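Local coordinates for protein purine phosphoribosyltransferase (PDB 1VDM) that probably transfers phosphoribosyl groups to or from purine bases in nucleotide metabolism, at residues P40-S45 against I51-I56; V58-G63 against L99-E104. All blocks are in the same frame, centred on the assembly; numbering follows the deposited sequence.

Contact 1 of 2, residues P40-S45 against I51-I56; sequences PAVRLS and IPLKVI
The side chain of L53 overlaps one flank of helix 40-45, laying its forked end over A41 and V42. This is the return half of a beta-alpha-beta crossover: strand 29-33 leads into helix 38-47, and the chain turns back into strand 53-61; the axes of 40-45 and 53-56 run nearly antiparallel, at 170°, and approach to 9.5 Å. The first torsion of L53, with CG anti to the backbone N, carries the fork toward the helix. One methyl, CD1, meets CB of A41 at 3.9 Å, while the other, CD2, takes CG2 of V42 at the same spacing, the two side chains crossing obliquely. L38 of a second subunit packs on both V42 and L53, bringing an intersubunit contact to this apolar patch, and I30 of strand 29-33 also touches L53.

The turn is fastened by polar atoms. The backbone N of I51 gives a weak, bent bond to O of S45 (3.3 Å, 130° at the hydrogen), and the serine hydroxyl answers in the reverse sense, OG of S45 donating to O of I51 at 2.8 Å. An alanine here has no hydroxyl, and O of I51 would probably be left without that donor, with only the weak N-to-O bond remaining between the two residues. In its approach to O of I51, OG of S45 stands 18° off the carbonyl plane.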
# COMPACT_ATOMS: atom_id res chain seq x y z
N PRO G 40 -28.49 -16.26 2.04
CA PRO G 40 -29.38 -15.10 1.94
C PRO G 40 -29.65 -14.49 3.33
O PRO G 40 -29.79 -13.28 3.47
CB PRO G 40 -30.66 -15.68 1.32
CG PRO G 40 -30.19 -16.92 0.62
CD PRO G 40 -29.19 -17.48 1.59
N ALA G 41 -29.73 -15.36 4.34
CA ALA G 41 -29.99 -14.94 5.71
C ALA G 41 -28.96 -13.94 6.23
O ALA G 41 -29.32 -12.86 6.70
CB ALA G 41 -30.04 -16.16 6.62
N VAL G 42 -27.68 -14.32 6.17
CA VAL G 42 -26.61 -13.45 6.63
C VAL G 42 -26.66 -12.11 5.89
O VAL G 42 -26.63 -11.06 6.51
CB VAL G 42 -25.21 -14.11 6.42
CG1 VAL G 42 -24.11 -13.07 6.52
CG2 VAL G 42 -24.99 -15.17 7.48
N ARG G 43 -26.75 -12.17 4.57
CA ARG G 43 -26.82 -10.96 3.76
C ARG G 43 -28.01 -10.08 4.16
O ARG G 43 -27.86 -8.86 4.30
CB ARG G 43 -26.88 -11.32 2.28
CG ARG G 43 -25.53 -11.67 1.67
CD ARG G 43 -25.23 -10.74 0.49
NE ARG G 43 -25.38 -9.35 0.90
CZ ARG G 43 -25.53 -8.33 0.06
NH1 ARG G 43 -25.55 -8.55 -1.24
NH2 ARG G 43 -25.69 -7.10 0.53
N LEU G 44 -29.18 -10.68 4.35
CA LEU G 44 -30.36 -9.92 4.74
C LEU G 44 -30.20 -9.33 6.15
O LEU G 44 -30.74 -8.26 6.45
CB LEU G 44 -31.62 -10.79 4.67
CG LEU G 44 -32.17 -11.11 3.27
CD1 LEU G 44 -33.32 -12.11 3.40
CD2 LEU G 44 -32.65 -9.84 2.58
N SER G 45 -29.47 -10.04 7.01
CA SER G 45 -29.25 -9.55 8.37
C SER G 45 -28.49 -8.22 8.31
O SER G 45 -28.78 -7.30 9.06
CB SER G 45 -28.43 -10.56 9.17
OG SER G 45 -28.22 -10.08 10.49
N ILE G 51 -30.13 -6.70 11.97
CA ILE G 51 -31.14 -7.25 12.86
C ILE G 51 -30.68 -8.65 13.24
O ILE G 51 -30.11 -9.37 12.42
CB ILE G 51 -32.52 -7.33 12.17
CG1 ILE G 51 -32.43 -8.21 10.93
CG2 ILE G 51 -33.03 -5.93 11.82
CD1 ILE G 51 -33.74 -8.37 10.22
N PRO G 52 -30.91 -9.06 14.50
CA PRO G 52 -30.52 -10.37 15.01
C PRO G 52 -30.78 -11.56 14.08
O PRO G 52 -31.82 -11.64 13.43
CB PRO G 52 -31.27 -10.46 16.34
CG PRO G 52 -32.48 -9.60 16.10
CD PRO G 52 -31.87 -8.41 15.41
N LEU G 53 -29.83 -12.49 14.04
CA LEU G 53 -29.95 -13.68 13.20
C LEU G 53 -29.95 -14.96 14.02
O LEU G 53 -29.03 -15.21 14.81
CB LEU G 53 -28.79 -13.74 12.20
CG LEU G 53 -28.77 -14.99 11.31
CD1 LEU G 53 -29.97 -14.96 10.37
CD2 LEU G 53 -27.49 -15.04 10.52
N LYS G 54 -30.99 -15.76 13.85
CA LYS G 54 -31.09 -17.03 14.55
C LYS G 54 -30.93 -18.15 13.52
O LYS G 54 -31.43 -18.05 12.40
CB LYS G 54 -32.43 -17.14 15.28
CG LYS G 54 -32.48 -16.30 16.55
CD LYS G 54 -33.78 -16.48 17.32
CE LYS G 54 -33.74 -15.72 18.64
NZ LYS G 54 -32.63 -16.18 19.52
N VAL G 55 -30.22 -19.20 13.90
CA VAL G 55 -30.00 -20.31 12.98
C VAL G 55 -30.70 -21.60 13.40
O VAL G 55 -30.67 -22.00 14.57
CB VAL G 55 -28.50 -20.60 12.82
CG1 VAL G 55 -28.29 -21.82 11.94
CG2 VAL G 55 -27.81 -19.39 12.20
N ILE G 56 -31.34 -22.25 12.43
CA ILE G 56 -32.01 -23.51 12.68
C ILE G 56 -31.57 -24.51 11.62
O ILE G 56 -31.39 -24.14 10.45
CB ILE G 56 -33.55 -23.36 12.65
CG1 ILE G 56 -34.20 -24.62 13.25
CG2 ILE G 56 -34.04 -23.12 11.23
CD1 ILE G 56 -35.66 -24.45 13.64

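Contact 2 of 2, residues V58-G63 against L99-E104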
# COMPACT_ATOMS: atom_id res chain seq x y z
N VAL G 58 -32.60 -28.32 10.17
CA VAL G 58 -33.53 -29.44 10.17
C VAL G 58 -32.98 -30.54 9.27
O VAL G 58 -32.57 -30.28 8.14
CB VAL G 58 -34.92 -29.01 9.68
CG1 VAL G 58 -35.88 -30.19 9.74
CG2 VAL G 58 -35.44 -27.87 10.53
N LYS G 59 -32.97 -31.77 9.77
CA LYS G 59 -32.46 -32.88 8.99
C LYS G 59 -33.46 -34.04 8.94
O LYS G 59 -34.30 -34.20 9.82
CB LYS G 59 -31.15 -33.35 9.61
CG LYS G 59 -29.97 -33.22 8.65
CD LYS G 59 -28.66 -32.94 9.38
CE LYS G 59 -28.14 -31.51 9.12
NZ LYS G 59 -27.40 -31.04 10.28
N PHE G 60 -33.38 -34.85 7.89
CA PHE G 60 -34.33 -35.95 7.77
C PHE G 60 -33.64 -37.32 7.66
O PHE G 60 -32.67 -37.52 6.93
CB PHE G 60 -35.19 -35.70 6.52
CG PHE G 60 -36.11 -34.55 6.76
CD1 PHE G 60 -35.72 -33.27 6.39
CD2 PHE G 60 -37.36 -34.76 7.33
CE1 PHE G 60 -36.59 -32.20 6.58
CE2 PHE G 60 -38.22 -33.69 7.52
CZ PHE G 60 -37.84 -32.40 7.14
N TYR G 61 -34.16 -38.28 8.46
CA TYR G 61 -33.74 -39.68 8.38
C TYR G 61 -34.93 -40.59 8.07
O TYR G 61 -36.09 -40.21 8.16
CB TYR G 61 -33.09 -40.06 9.71
CG TYR G 61 -32.04 -39.07 10.07
CD1 TYR G 61 -32.02 -38.50 11.34
CD2 TYR G 61 -31.04 -38.73 9.15
CE1 TYR G 61 -31.00 -37.63 11.70
CE2 TYR G 61 -30.03 -37.84 9.51
CZ TYR G 61 -30.01 -37.30 10.78
OH TYR G 61 -28.98 -36.46 11.16
N LYS G 62 -34.60 -41.83 7.65
CA LYS G 62 -35.65 -42.73 7.20
C LYS G 62 -36.51 -43.24 8.37
O LYS G 62 -37.69 -43.53 8.23
CB LYS G 62 -35.00 -43.90 6.46
CG LYS G 62 -34.69 -43.56 5.01
CD LYS G 62 -35.68 -44.20 4.03
CE LYS G 62 -35.40 -45.69 3.81
NZ LYS G 62 -36.62 -46.36 3.36
N GLY G 63 -35.86 -43.40 9.53
CA GLY G 63 -36.60 -43.87 10.70
C GLY G 63 -37.09 -45.31 10.53
O GLY G 63 -36.56 -46.10 9.76
N LEU G 99 -39.57 -26.20 5.60
CA LEU G 99 -40.24 -24.98 6.02
C LEU G 99 -41.37 -25.23 7.02
O LEU G 99 -41.49 -24.50 8.00
CB LEU G 99 -40.75 -24.21 4.80
CG LEU G 99 -39.66 -23.43 4.06
CD1 LEU G 99 -40.21 -22.75 2.83
CD2 LEU G 99 -39.07 -22.41 5.01
N GLU G 100 -42.19 -26.25 6.79
CA GLU G 100 -43.28 -26.52 7.72
C GLU G 100 -42.74 -26.84 9.12
O GLU G 100 -43.31 -26.40 10.12
CB GLU G 100 -44.16 -27.67 7.21
CG GLU G 100 -45.06 -27.24 6.06
CD GLU G 100 -46.04 -28.32 5.63
OE1 GLU G 100 -46.82 -28.05 4.68
OE2 GLU G 100 -46.04 -29.42 6.23
N VAL G 101 -41.65 -27.58 9.19
CA VAL G 101 -41.06 -27.91 10.48
C VAL G 101 -40.58 -26.62 11.16
O VAL G 101 -40.75 -26.45 12.37
CB VAL G 101 -39.85 -28.85 10.33
CG1 VAL G 101 -39.27 -29.17 11.69
CG2 VAL G 101 -40.28 -30.12 9.62
N VAL G 102 -39.99 -25.73 10.38
CA VAL G 102 -39.48 -24.46 10.90
C VAL G 102 -40.60 -23.52 11.34
O VAL G 102 -40.44 -22.77 12.31
CB VAL G 102 -38.59 -23.74 9.86
CG1 VAL G 102 -38.11 -22.42 10.41
CG2 VAL G 102 -37.41 -24.61 9.52
N ILE G 103 -41.73 -23.54 10.64
CA ILE G 103 -42.83 -22.66 11.01
C ILE G 103 -43.44 -23.11 12.33
O ILE G 103 -44.07 -22.33 13.03
CB ILE G 103 -43.93 -22.65 9.93
CG1 ILE G 103 -43.34 -22.14 8.62
CG2 ILE G 103 -45.08 -21.76 10.36
CD1 ILE G 103 -44.33 -22.10 7.48
N GLU G 104 -43.22 -24.38 12.69
CA GLU G 104 -43.74 -24.92 13.94
C GLU G 104 -42.83 -24.59 15.12
O GLU G 104 -43.28 -24.50 16.26
CB GLU G 104 -43.93 -26.44 13.83
CG GLU G 104 -45.22 -26.85 13.13
CD GLU G 104 -46.45 -26.62 13.99
OE1 GLU G 104 -47.58 -26.71 13.45
OE2 GLU G 104 -46.30 -26.36 15.21
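V58 presents both of its methyls to helix 99-104, one to each of two successive valines. Its CG1 lies 4.0 Å from CG1 of V101, and its CG2 lies 3.9 Å from CG2 of V102. All three valines share one conformation, with CG1 anti to the backbone N (first torsions within 2° of 180°), yet they use it differently. V58 spreads its fork over two partners along the helix. V101, whose CB points at the strand, likewise divides its methyls, one for V58 and the other for F60, whereas V102, whose CB is directed neither at the strand nor away from it, contributes one methyl, CG2.

The setting is the alpha/beta core of the type I phosphoribosyltransferase fold, in which helix 97-107 packs against the sheet and strand 53-61 runs on past it into a hairpin with strand 70-73. The axes of the short segments pass 9.6 Å apart at 127°. P71 on the neighbouring strand touches V58, F60 and V101, so it helps to line the same apolar seam.

F60 reaches in from farther along the strand. Its CB does not point at the helix, but with CG anti to the carbonyl carbon (first torsion -70°) the ring swings toward it, and its far end, CZ, comes to 4.2 Å from CG2 of V101. The two side chains run antiparallel alongside each other, the methyl meeting the ring obliquely. The same ring forms a cation-pi interaction with K97 and also touches T98, both in the first turn of helix 97-107.

Overall arrangement
Both contacts draw on strand 53-61 of the mixed sheet, and both segments of contact 1 precede those of contact 2 in the sequence, their centres about 19 Å apart. The strand's alternating side chains serve opposite faces of the sheet, with L53 turned to helix 38-47 and V58 to helix 97-107. I56, within contact 1's strand segment, already touches V102 of contact 2 (CG2 to CG2, 4.1 Å), so the two join directly. Contact 1 lies in the core beside a neighbouring subunit; contact 2 is partly buried, where the strand leaves the core for the hairpin, which probably corresponds to the family's flexible loop near the active site.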